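Local coordinates for probable amidase (Thermus thermophilus, PDB 2DC0), which is probably an amidase, a member of the amidase signature family with an alpha/beta fold built around a large mixed sheet, at residues V72-P77 against P82-T87; E119-I124 against L197-S202; G149-A154 against L161-T166; R295-A300 against E306-Q311. One frame throughout, in Å; residues are numbered along the deposited sequence.

Contact 1 of 4, residues V72-P77 against P82-T87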
loop_
_atom_site.group_PDB
_atom_site.type_symbol
_atom_site.label_atom_id
_atom_site.label_comp_id
_atom_site.label_asym_id
_atom_site.label_seq_id
_atom_site.Cartn_x
_atom_site.Cartn_y
_atom_site.Cartn_z
ATOM N N VAL A 72 -0.280 -14.170 26.518
ATOM C CA VAL A 72 -0.607 -14.173 25.090
ATOM C C VAL A 72 -2.105 -14.032 24.836
ATOM O O VAL A 72 -2.901 -14.777 25.412
ATOM C CB VAL A 72 -0.146 -15.498 24.424
ATOM C CG1 VAL A 72 -0.533 -15.511 22.949
ATOM C CG2 VAL A 72 1.363 -15.667 24.584
ATOM N N LYS A 73 -2.483 -13.092 23.969
ATOM C CA LYS A 73 -3.894 -12.866 23.621
ATOM C C LYS A 73 -4.498 -14.199 23.178
ATOM O O LYS A 73 -3.866 -14.934 22.422
ATOM C CB LYS A 73 -3.986 -11.843 22.484
ATOM C CG LYS A 73 -5.400 -11.402 22.136
ATOM C CD LYS A 73 -5.357 -10.352 21.044
ATOM C CE LYS A 73 -6.705 -9.686 20.832
ATOM N NZ LYS A 73 -6.616 -8.644 19.764
ATOM N N ASP A 74 -5.727 -14.496 23.603
ATOM C CA ASP A 74 -6.338 -15.787 23.280
ATOM C C ASP A 74 -6.776 -16.112 21.852
ATOM O O ASP A 74 -7.773 -16.808 21.660
ATOM C CB ASP A 74 -7.503 -16.088 24.239
ATOM C CG ASP A 74 -7.783 -17.582 24.359
ATOM O OD1 ASP A 74 -6.815 -18.369 24.264
ATOM O OD2 ASP A 74 -8.954 -17.975 24.565
ATOM N N LEU A 75 -6.041 -15.624 20.857
ATOM C CA LEU A 75 -6.337 -15.960 19.466
ATOM C C LEU A 75 -5.095 -16.623 18.882
ATOM O O LEU A 75 -5.113 -17.120 17.755
ATOM C CB LEU A 75 -6.731 -14.720 18.649
ATOM C CG LEU A 75 -5.813 -13.493 18.559
ATOM C CD1 LEU A 75 -4.596 -13.780 17.695
ATOM C CD2 LEU A 75 -6.625 -12.346 17.956
ATOM N N PHE A 76 -4.019 -16.618 19.670
ATOM C CA PHE A 76 -2.742 -17.231 19.305
ATOM C C PHE A 76 -2.656 -18.588 20.018
ATOM O O PHE A 76 -2.696 -18.655 21.249
ATOM C CB PHE A 76 -1.555 -16.389 19.800
ATOM C CG PHE A 76 -1.306 -15.128 19.018
ATOM C CD1 PHE A 76 -0.748 -15.175 17.742
ATOM C CD2 PHE A 76 -1.577 -13.883 19.584
ATOM C CE1 PHE A 76 -0.458 -13.995 17.042
ATOM C CE2 PHE A 76 -1.292 -12.700 18.897
ATOM C CZ PHE A 76 -0.733 -12.754 17.624
ATOM N N PRO A 77 -2.553 -19.686 19.262
ATOM C CA PRO A 77 -2.460 -20.982 19.939
ATOM C C PRO A 77 -1.152 -21.086 20.730
ATOM O O PRO A 77 -0.100 -20.637 20.276
ATOM C CB PRO A 77 -2.520 -21.973 18.783
ATOM C CG PRO A 77 -3.429 -21.268 17.812
ATOM C CD PRO A 77 -2.874 -19.865 17.835
ATOM N N PRO A 82 -5.766 -24.048 25.811
ATOM C CA PRO A 82 -6.869 -23.984 24.846
ATOM C C PRO A 82 -6.944 -22.597 24.205
ATOM O O PRO A 82 -6.466 -21.618 24.779
ATOM C CB PRO A 82 -8.095 -24.278 25.708
ATOM C CG PRO A 82 -7.721 -23.648 27.020
ATOM C CD PRO A 82 -6.282 -24.133 27.189
ATOM N N THR A 83 -7.534 -22.523 23.014
ATOM C CA THR A 83 -7.710 -21.256 22.297
ATOM C C THR A 83 -9.215 -21.060 22.120
ATOM O O THR A 83 -9.858 -21.840 21.421
ATOM C CB THR A 83 -7.044 -21.296 20.897
ATOM O OG1 THR A 83 -5.645 -21.591 21.034
ATOM C CG2 THR A 83 -7.199 -19.948 20.195
ATOM N N ARG A 84 -9.773 -20.029 22.747
ATOM C CA ARG A 84 -11.215 -19.778 22.672
ATOM C C ARG A 84 -11.616 -18.498 21.945
ATOM O O ARG A 84 -12.768 -18.342 21.544
ATOM C CB ARG A 84 -11.814 -19.776 24.083
ATOM C CG ARG A 84 -11.858 -21.155 24.725
ATOM C CD ARG A 84 -12.376 -21.112 26.163
ATOM N NE ARG A 84 -13.667 -20.431 26.295
ATOM C CZ ARG A 84 -13.813 -19.152 26.639
ATOM N NH1 ARG A 84 -12.743 -18.400 26.891
ATOM N NH2 ARG A 84 -15.032 -18.629 26.738
ATOM N N ALA A 85 -10.667 -17.580 21.783
ATOM C CA ALA A 85 -10.916 -16.323 21.071
ATOM C C ALA A 85 -12.088 -15.510 21.622
ATOM O O ALA A 85 -12.752 -14.775 20.879
ATOM C CB ALA A 85 -11.140 -16.609 19.582
ATOM N N GLY A 86 -12.332 -15.650 22.922
ATOM C CA GLY A 86 -13.400 -14.917 23.574
ATOM C C GLY A 86 -14.793 -15.191 23.041
ATOM O O GLY A 86 -15.693 -14.360 23.192
ATOM N N THR A 87 -14.989 -16.356 22.431
ATOM C CA THR A 87 -16.292 -16.697 21.870
ATOM C C THR A 87 -16.759 -18.087 22.283
ATOM O O THR A 87 -15.991 -18.870 22.832
ATOM C CB THR A 87 -16.249 -16.642 20.324
ATOM O OG1 THR A 87 -17.564 -16.841 19.796
ATOM C CG2 THR A 87 -15.325 -17.729 19.780
HETATM O O HOH W 1 -8.169 -20.024 26.379
HETATM O O HOH W 2 -11.062 -16.581 25.382
#

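Contact 2 of 4, residues E119-I124 against L197-S202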
loop_
_atom_site.group_PDB
_atom_site.type_symbol
_atom_site.label_atom_id
_atom_site.label_comp_id
_atom_site.label_asym_id
_atom_site.label_seq_id
_atom_site.Cartn_x
_atom_site.Cartn_y
_atom_site.Cartn_z
ATOM N N GLU A 119 -14.622 -10.546 21.822
ATOM C CA GLU A 119 -15.003 -11.694 21.007
ATOM C C GLU A 119 -14.485 -11.673 19.570
ATOM O O GLU A 119 -14.770 -10.747 18.806
ATOM C CB GLU A 119 -16.522 -11.873 21.023
ATOM C CG GLU A 119 -17.002 -13.055 20.188
ATOM C CD GLU A 119 -18.438 -13.448 20.502
ATOM O OE1 GLU A 119 -19.261 -12.540 20.731
ATOM O OE2 GLU A 119 -18.737 -14.657 20.501
ATOM N N ILE A 120 -13.753 -12.738 19.236
ATOM C CA ILE A 120 -13.087 -12.974 17.955
ATOM C C ILE A 120 -12.345 -11.758 17.428
ATOM O O ILE A 120 -12.115 -11.637 16.223
ATOM C CB ILE A 120 -14.036 -13.505 16.838
ATOM C CG1 ILE A 120 -15.142 -12.494 16.534
ATOM C CG2 ILE A 120 -14.595 -14.865 17.237
ATOM C CD1 ILE A 120 -15.918 -12.757 15.246
ATOM N N ALA A 121 -11.966 -10.873 18.348
ATOM C CA ALA A 121 -11.221 -9.649 18.039
ATOM C C ALA A 121 -12.034 -8.646 17.230
ATOM O O ALA A 121 -11.488 -7.690 16.690
ATOM C CB ALA A 121 -9.939 -9.986 17.300
ATOM N N LEU A 122 -13.342 -8.855 17.153
ATOM C CA LEU A 122 -14.190 -7.951 16.391
ATOM C C LEU A 122 -14.869 -6.941 17.306
ATOM O O LEU A 122 -16.076 -7.006 17.542
ATOM C CB LEU A 122 -15.232 -8.749 15.609
ATOM C CG LEU A 122 -16.102 -7.983 14.613
ATOM C CD1 LEU A 122 -15.227 -7.142 13.685
ATOM C CD2 LEU A 122 -16.922 -8.981 13.810
ATOM N N GLY A 123 -14.081 -6.001 17.817
ATOM C CA GLY A 123 -14.618 -4.991 18.711
ATOM C C GLY A 123 -13.513 -4.351 19.521
ATOM O O GLY A 123 -12.446 -4.942 19.695
ATOM N N ILE A 124 -13.763 -3.143 20.022
ATOM C CA ILE A 124 -12.758 -2.435 20.801
ATOM C C ILE A 124 -13.199 -2.017 22.206
ATOM O O ILE A 124 -12.501 -1.244 22.856
ATOM C CB ILE A 124 -12.293 -1.165 20.066
ATOM C CG1 ILE A 124 -13.475 -0.198 19.925
ATOM C CG2 ILE A 124 -11.709 -1.532 18.703
ATOM C CD1 ILE A 124 -14.194 0.281 21.216
ATOM N N LEU A 197 -5.584 -17.059 14.787
ATOM C CA LEU A 197 -6.923 -16.860 14.256
ATOM C C LEU A 197 -6.962 -15.498 13.575
ATOM O O LEU A 197 -6.704 -14.478 14.202
ATOM C CB LEU A 197 -7.961 -16.882 15.375
ATOM C CG LEU A 197 -9.373 -16.523 14.917
ATOM C CD1 LEU A 197 -9.930 -17.641 14.030
ATOM C CD2 LEU A 197 -10.266 -16.320 16.125
ATOM N N PRO A 198 -7.277 -15.466 12.279
ATOM C CA PRO A 198 -7.324 -14.169 11.598
ATOM C C PRO A 198 -8.666 -13.441 11.733
ATOM O O PRO A 198 -9.686 -14.038 12.089
ATOM C CB PRO A 198 -7.005 -14.535 10.149
ATOM C CG PRO A 198 -7.624 -15.901 10.004
ATOM C CD PRO A 198 -7.294 -16.586 11.319
ATOM N N LEU A 199 -8.650 -12.134 11.490
ATOM C CA LEU A 199 -9.873 -11.343 11.508
ATOM C C LEU A 199 -9.938 -10.849 10.066
ATOM O O LEU A 199 -10.817 -11.231 9.299
ATOM C CB LEU A 199 -9.763 -10.158 12.467
ATOM C CG LEU A 199 -10.981 -9.221 12.499
ATOM C CD1 LEU A 199 -12.235 -9.977 12.921
ATOM C CD2 LEU A 199 -10.703 -8.075 13.471
ATOM N N SER A 200 -8.976 -10.007 9.714
ATOM C CA SER A 200 -8.843 -9.474 8.368
ATOM C C SER A 200 -7.397 -9.766 7.980
ATOM O O SER A 200 -6.486 -9.070 8.415
ATOM C CB SER A 200 -9.084 -7.966 8.362
ATOM O OG SER A 200 -8.734 -7.410 7.104
ATOM N N ARG A 201 -7.186 -10.803 7.177
ATOM C CA ARG A 201 -5.837 -11.173 6.773
ATOM C C ARG A 201 -5.008 -10.059 6.143
ATOM O O ARG A 201 -3.798 -10.021 6.336
ATOM C CB ARG A 201 -5.880 -12.366 5.816
ATOM C CG ARG A 201 -6.312 -13.683 6.454
ATOM C CD ARG A 201 -6.539 -14.734 5.378
ATOM N NE ARG A 201 -5.342 -14.941 4.568
ATOM C CZ ARG A 201 -5.353 -15.412 3.323
ATOM N NH1 ARG A 201 -6.505 -15.725 2.739
ATOM N NH2 ARG A 201 -4.213 -15.567 2.663
ATOM N N SER A 202 -5.638 -9.153 5.395
ATOM C CA SER A 202 -4.883 -8.081 4.746
ATOM C C SER A 202 -4.765 -6.827 5.605
ATOM O O SER A 202 -4.219 -5.814 5.164
ATOM C CB SER A 202 -5.513 -7.719 3.393
ATOM O OG SER A 202 -6.768 -7.087 3.554
HETATM O O HOH W 3 -11.711 -13.384 14.079
#

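Contact 3 of 4, residues G149-A154 against L161-T166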
loop_
_atom_site.group_PDB
_atom_site.type_symbol
_atom_site.label_atom_id
_atom_site.label_comp_id
_atom_site.label_asym_id
_atom_site.label_seq_id
_atom_site.Cartn_x
_atom_site.Cartn_y
_atom_site.Cartn_z
ATOM N N GLY A 149 -7.615 -6.324 25.153
ATOM C CA GLY A 149 -7.885 -5.766 26.471
ATOM C C GLY A 149 -7.207 -6.450 27.641
ATOM O O GLY A 149 -6.531 -5.803 28.442
ATOM N N GLY A 150 -7.392 -7.761 27.746
ATOM C CA GLY A 150 -6.781 -8.500 28.831
ATOM C C GLY A 150 -5.275 -8.346 28.810
ATOM O O GLY A 150 -4.653 -8.241 29.860
ATOM N N SER A 151 -4.682 -8.331 27.620
ATOM C CA SER A 151 -3.236 -8.190 27.513
ATOM C C SER A 151 -2.734 -6.856 28.049
ATOM O O SER A 151 -1.729 -6.807 28.755
ATOM C CB SER A 151 -2.779 -8.359 26.061
ATOM O OG SER A 151 -2.857 -9.710 25.652
ATOM N N ALA A 152 -3.427 -5.772 27.711
ATOM C CA ALA A 152 -3.024 -4.450 28.168
ATOM C C ALA A 152 -3.180 -4.324 29.689
ATOM O O ALA A 152 -2.304 -3.794 30.371
ATOM C CB ALA A 152 -3.852 -3.375 27.460
ATOM N N VAL A 153 -4.296 -4.816 30.212
ATOM C CA VAL A 153 -4.555 -4.754 31.643
ATOM C C VAL A 153 -3.543 -5.602 32.413
ATOM O O VAL A 153 -3.063 -5.198 33.479
ATOM C CB VAL A 153 -5.988 -5.245 31.965
ATOM C CG1 VAL A 153 -6.198 -5.317 33.476
ATOM C CG2 VAL A 153 -7.005 -4.300 31.338
ATOM N N ALA A 154 -3.215 -6.775 31.875
ATOM C CA ALA A 154 -2.247 -7.656 32.524
ATOM C C ALA A 154 -0.899 -6.943 32.638
ATOM O O ALA A 154 -0.282 -6.916 33.708
ATOM C CB ALA A 154 -2.095 -8.950 31.721
ATOM N N LEU A 161 5.300 -9.616 32.465
ATOM C CA LEU A 161 6.071 -8.416 32.126
ATOM C C LEU A 161 5.727 -7.795 30.767
ATOM O O LEU A 161 6.074 -6.646 30.498
ATOM C CB LEU A 161 7.569 -8.742 32.166
ATOM C CG LEU A 161 8.136 -9.210 33.511
ATOM C CD1 LEU A 161 9.595 -9.671 33.348
ATOM C CD2 LEU A 161 8.053 -8.063 34.498
ATOM N N ALA A 162 5.048 -8.553 29.919
ATOM C CA ALA A 162 4.667 -8.074 28.601
ATOM C C ALA A 162 3.623 -9.013 28.037
ATOM O O ALA A 162 3.350 -10.060 28.619
ATOM C CB ALA A 162 5.884 -8.026 27.675
ATOM N N SER A 163 3.046 -8.649 26.900
ATOM C CA SER A 163 2.037 -9.494 26.297
ATOM C C SER A 163 2.033 -9.372 24.782
ATOM O O SER A 163 2.543 -8.397 24.218
ATOM C CB SER A 163 0.659 -9.140 26.855
ATOM O OG SER A 163 -0.303 -10.096 26.452
ATOM N N LEU A 164 1.469 -10.383 24.129
ATOM C CA LEU A 164 1.372 -10.407 22.672
ATOM C C LEU A 164 -0.097 -10.285 22.274
ATOM O O LEU A 164 -0.932 -11.050 22.742
ATOM C CB LEU A 164 1.940 -11.720 22.122
ATOM C CG LEU A 164 1.734 -11.979 20.625
ATOM C CD1 LEU A 164 2.481 -10.942 19.809
ATOM C CD2 LEU A 164 2.225 -13.388 20.280
ATOM N N GLY A 165 -0.403 -9.322 21.414
ATOM C CA GLY A 165 -1.773 -9.136 20.971
ATOM C C GLY A 165 -1.816 -8.831 19.488
ATOM O O GLY A 165 -0.810 -9.009 18.801
ATOM N N THR A 166 -2.972 -8.400 18.982
ATOM C CA THR A 166 -3.093 -8.052 17.566
ATOM C C THR A 166 -3.753 -6.691 17.404
ATOM O O THR A 166 -4.379 -6.180 18.328
ATOM C CB THR A 166 -3.910 -9.094 16.744
ATOM O OG1 THR A 166 -5.244 -9.191 17.259
ATOM C CG2 THR A 166 -3.229 -10.464 16.787
#

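Contact 4 of 4, residues R295-A300 against E306-Q311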
loop_
_atom_site.group_PDB
_atom_site.type_symbol
_atom_site.label_atom_id
_atom_site.label_comp_id
_atom_site.label_asym_id
_atom_site.label_seq_id
_atom_site.Cartn_x
_atom_site.Cartn_y
_atom_site.Cartn_z
ATOM N N ARG A 295 -16.129 -13.948 6.172
ATOM C CA ARG A 295 -15.788 -15.138 5.413
ATOM C C ARG A 295 -14.968 -16.118 6.253
ATOM O O ARG A 295 -14.950 -17.318 5.984
ATOM C CB ARG A 295 -15.059 -14.753 4.120
ATOM C CG ARG A 295 -15.881 -13.803 3.223
ATOM C CD ARG A 295 -17.276 -14.379 2.983
ATOM N NE ARG A 295 -18.177 -13.570 2.153
ATOM C CZ ARG A 295 -18.659 -12.373 2.481
ATOM N NH1 ARG A 295 -18.320 -11.796 3.630
ATOM N NH2 ARG A 295 -19.539 -11.772 1.684
ATOM N N ILE A 296 -14.294 -15.614 7.281
ATOM C CA ILE A 296 -13.522 -16.490 8.155
ATOM C C ILE A 296 -14.463 -17.317 9.023
ATOM O O ILE A 296 -14.260 -18.513 9.209
ATOM C CB ILE A 296 -12.621 -15.691 9.104
ATOM C CG1 ILE A 296 -11.533 -14.979 8.301
ATOM C CG2 ILE A 296 -12.027 -16.623 10.166
ATOM C CD1 ILE A 296 -10.530 -15.866 7.513
ATOM N N HIS A 297 -15.492 -16.664 9.548
ATOM C CA HIS A 297 -16.453 -17.306 10.438
ATOM C C HIS A 297 -17.771 -17.649 9.766
ATOM O O HIS A 297 -18.779 -17.863 10.437
ATOM C CB HIS A 297 -16.718 -16.387 11.628
ATOM C CG HIS A 297 -15.485 -16.047 12.401
ATOM N ND1 HIS A 297 -14.935 -16.898 13.336
ATOM C CD2 HIS A 297 -14.661 -14.972 12.341
ATOM C CE1 HIS A 297 -13.825 -16.363 13.818
ATOM N NE2 HIS A 297 -13.637 -15.195 13.229
ATOM N N GLU A 298 -17.757 -17.713 8.442
ATOM C CA GLU A 298 -18.961 -18.006 7.677
ATOM C C GLU A 298 -19.651 -19.320 8.060
ATOM O O GLU A 298 -20.868 -19.356 8.239
ATOM C CB GLU A 298 -18.622 -18.002 6.188
ATOM C CG GLU A 298 -19.795 -18.297 5.289
ATOM C CD GLU A 298 -19.540 -17.871 3.857
ATOM O OE1 GLU A 298 -18.424 -18.105 3.347
ATOM O OE2 GLU A 298 -20.465 -17.306 3.244
ATOM N N LYS A 299 -18.875 -20.390 8.187
ATOM C CA LYS A 299 -19.429 -21.687 8.550
ATOM C C LYS A 299 -20.072 -21.641 9.936
ATOM O O LYS A 299 -21.233 -22.020 10.105
ATOM C CB LYS A 299 -18.329 -22.750 8.509
ATOM C CG LYS A 299 -18.809 -24.170 8.753
ATOM C CD LYS A 299 -17.675 -25.166 8.546
ATOM C CE LYS A 299 -18.162 -26.603 8.679
ATOM N NZ LYS A 299 -18.702 -26.892 10.041
ATOM N N ALA A 300 -19.323 -21.164 10.926
ATOM C CA ALA A 300 -19.840 -21.083 12.289
ATOM C C ALA A 300 -21.070 -20.181 12.389
ATOM O O ALA A 300 -21.993 -20.464 13.155
ATOM C CB ALA A 300 -18.755 -20.581 13.235
ATOM N N GLU A 306 -25.625 -18.682 17.453
ATOM C CA GLU A 306 -25.855 -18.362 18.858
ATOM C C GLU A 306 -24.562 -18.382 19.670
ATOM O O GLU A 306 -24.546 -17.985 20.835
ATOM C CB GLU A 306 -26.865 -19.337 19.471
ATOM C CG GLU A 306 -26.401 -20.791 19.583
ATOM C CD GLU A 306 -26.276 -21.486 18.237
ATOM O OE1 GLU A 306 -27.143 -21.268 17.363
ATOM O OE2 GLU A 306 -25.321 -22.271 18.060
ATOM N N GLY A 307 -23.484 -18.849 19.049
ATOM C CA GLY A 307 -22.206 -18.896 19.731
ATOM C C GLY A 307 -21.551 -17.529 19.751
ATOM O O GLY A 307 -20.590 -17.308 20.487
ATOM N N PHE A 308 -22.070 -16.615 18.932
ATOM C CA PHE A 308 -21.555 -15.251 18.846
ATOM C C PHE A 308 -22.483 -14.315 19.612
ATOM O O PHE A 308 -23.694 -14.528 19.644
ATOM C CB PHE A 308 -21.494 -14.782 17.384
ATOM C CG PHE A 308 -20.497 -15.521 16.535
ATOM C CD1 PHE A 308 -19.130 -15.361 16.740
ATOM C CD2 PHE A 308 -20.927 -16.368 15.514
ATOM C CE1 PHE A 308 -18.206 -16.032 15.940
ATOM C CE2 PHE A 308 -20.013 -17.044 14.710
ATOM C CZ PHE A 308 -18.648 -16.877 14.922
ATOM N N SER A 309 -21.919 -13.278 20.225
ATOM C CA SER A 309 -22.730 -12.306 20.960
ATOM C C SER A 309 -23.509 -11.478 19.937
ATOM O O SER A 309 -23.144 -11.438 18.759
ATOM C CB SER A 309 -21.830 -11.386 21.786
ATOM O OG SER A 309 -20.947 -10.653 20.942
ATOM N N PRO A 310 -24.599 -10.818 20.364
ATOM C CA PRO A 310 -25.396 -10.003 19.436
ATOM C C PRO A 310 -24.567 -8.979 18.648
ATOM O O PRO A 310 -24.673 -8.902 17.422
ATOM C CB PRO A 310 -26.422 -9.344 20.352
ATOM C CG PRO A 310 -26.651 -10.405 21.395
ATOM C CD PRO A 310 -25.242 -10.892 21.691
ATOM N N GLN A 311 -23.747 -8.202 19.356
ATOM C CA GLN A 311 -22.893 -7.178 18.741
ATOM C C GLN A 311 -22.015 -7.783 17.649
ATOM O O GLN A 311 -22.008 -7.315 16.512
ATOM C CB GLN A 311 -21.985 -6.524 19.795
ATOM C CG GLN A 311 -21.168 -5.321 19.287
ATOM C CD GLN A 311 -19.760 -5.243 19.895
ATOM O OE1 GLN A 311 -19.257 -4.149 20.215
ATOM N NE2 GLN A 311 -19.113 -6.403 20.043
#

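Contact 1 of 4, residues V72-P77 against P82-T87
D74 OD2 is gripped by backbone N-H groups and water together. R84 N donates to D74 OD2 at 2.9 Å along a fairly straight path (N-H...O 152°), coming from above the carboxylate plane. A85 N divides its hydrogen between two acceptors of one residue: a bond to the main-chain D74 O at 3.0 Å and a weak one to D74 OD2. Water 2 adds a bond to D74 OD2 at 2.7 Å and accepts from G86 N; water 1 donates weakly to OD2 and also bonds P82 O. CG anti to the backbone N of D74 (chi1 -156°) carries the carboxylate over to the loop. This loop, which follows strand 69-73 of the central sheet, makes a type I' beta turn from R84 to T87, closed by T87 N on R84 O. The donors probably help to stabilise negative charge on the buried carboxylate; R84 NH1 lies 4.5 Å from D74 OD2, too far for a salt bridge. T83 touches with both branches: CG2 rests on D74 O at 3.5 Å, while OG1 meets P77 CA at 3.4 Å. Strand 110-115, the parallel neighbour of strand 69-73, supplies K114, whose NZ bonds K73 O and F76 O.

Contact 2 of 4, residues E119-I124 against L197-S202
L199 reaches into the bend of 119-124 with both methyl branches, and these make up the close-packed half of the contact, which joins the loop between strand 110-115 and helix 149-157 to the loop between strands 182-185 and 206-210 of the central sheet. L199 CD2 presses on A121 O at 3.3 Å and also approaches the methyl of the same residue, L199 CD2 to A121 CB being 4.3 Å. L199 CD1 lies 3.7 Å from I120 O and 4.2 Å from L122 CD1, the two leucine side chains crossing at about a right angle. A chi1 of 177° extends the L199 side chain away from the backbone N, and the fork projects into the bend. The bend is tight: I120 and A121 both have positive phi, and L122 N closes it on E119 O, leaving both carbonyls turned to the leucine.

The other side is looser, bridged by a water: no direct hydrogen bond joins the two loops, and water 3 donates to I120 O at 2.8 Å and to P198 O at 2.9 Å. A293 of helix 281-296 also packs on L199, and D204 receives the N-H groups of L199 and S200. R201 forms a salt bridge with D329 of the second subunit. Direct contact is thus van der Waals only: methyls donate no conventional hydrogen bond, the water serves I120 O, and A121 O has a weak bond from G123 N.

Contact 3 of 4, residues G149-A154 against L161-T166
S151 OG and S163 OG meet at 2.7 Å, and this single hydrogen bond ties helix 149-157 to strand 163-166 of the central mixed sheet. The helix grows out of the glycine- and serine-rich stretch characteristic of the amidase signature family, and it lies across one face of the sheet. Either hydroxyl could be the donor. The approach is close for the carbons as well: S151 CB stands 3.0 Å from S163 OG, and the two CB atoms, S151 CB and S163 CB, are 3.6 Å apart, so the serines meet with their whole side chains.

Their torsions differ. In S151 the hydroxyl lies beside the backbone N and opposite the carbonyl carbon (chi1 -73°), whereas in S163 it stands opposite the backbone N (chi1 -170°); the two oxygens are thereby brought together in the space between helix and strand. One shell further out, S151 OG is also bonded to T115 OG1 and S163 OG to T71 OG1. The four hydroxyls thus form a continuous chain that engages strands 110-115, 69-73 and 163-166 as well as the helix, giving each of the buried serine oxygens two partners.

The helix and the strand pairing frame the two serines. S163 pairs with L209 and L164 with T71 along neighbouring strands, while the helix keeps its own i to i+4 bonds, V153 N meeting G149 O at 3.0 Å. One residue further along, A154 N bonds G150 O at 2.9 Å.

Contact 4 of 4, residues R295-A300 against E306-Q311
The break between helices 281-296 and 298-303 faces the connection that leads into helix 310-321, and H297 and F308 meet there. H297 is both the first residue to leave the earlier helix and the N-cap of the next. F308 turns an edge toward the face of the H297 ring in an offset edge-to-face (T-shaped) pair: the centroids of the H297 and F308 rings are 5.8 Å apart and the planes stand at 83°. The touching atom is the far corner of the phenylalanine. F308 CZ lies 3.8 Å from H297 CB and 4.0 Å from H297 ND1, so it reaches both the base and the ring of the histidine.

The neighbouring corner is used too, F308 CE2 packing on A300 CB at 4.0 Å, which places the phenyl ring between the break and the first turn of helix 298-303. In F308, CG lies opposite the carbonyl carbon (chi1 -67°), and this sends the ring across to the other segment. On the far side of the imidazole, I296 CG2 sits 3.7 Å above the plane of the H297 ring, toward its rim; the histidine is therefore held between an isoleucine methyl and the phenylalanine.

T87 and A89 from a loop and L316 of helix 310-321 also touch F308. S309 caps that helix, its OG accepting a weak bond from V312 N, while the same OG is bonded to E119 OE1. S309 followed by P310 is a serine N-cap with proline at the first helical position, a familiar way for a helix to start.

Overall arrangement
Along the chain the order is contact 1, then contact 2, whose two segments bracket contact 3, and finally contact 4. Contacts 1 and 3 share the central sheet through the neighbouring strands 69-73 and 163-166, their centres about 12 Å apart; K73 joins them, bonding L164 O and T166 OG1. Contact 2 connects this region with the helical periphery: A85 O and T87 OG1 bond I120 N and E119 OE2, and E119 OE1 bonds S309 OG of contact 4. Contact 4 is the outermost, about 23 Å from the chain centre, with its centre about 24 Å from that of contact 3. Polar bonds thus link the sheet-end loop, the 119-124 loop and the outer helices in succession.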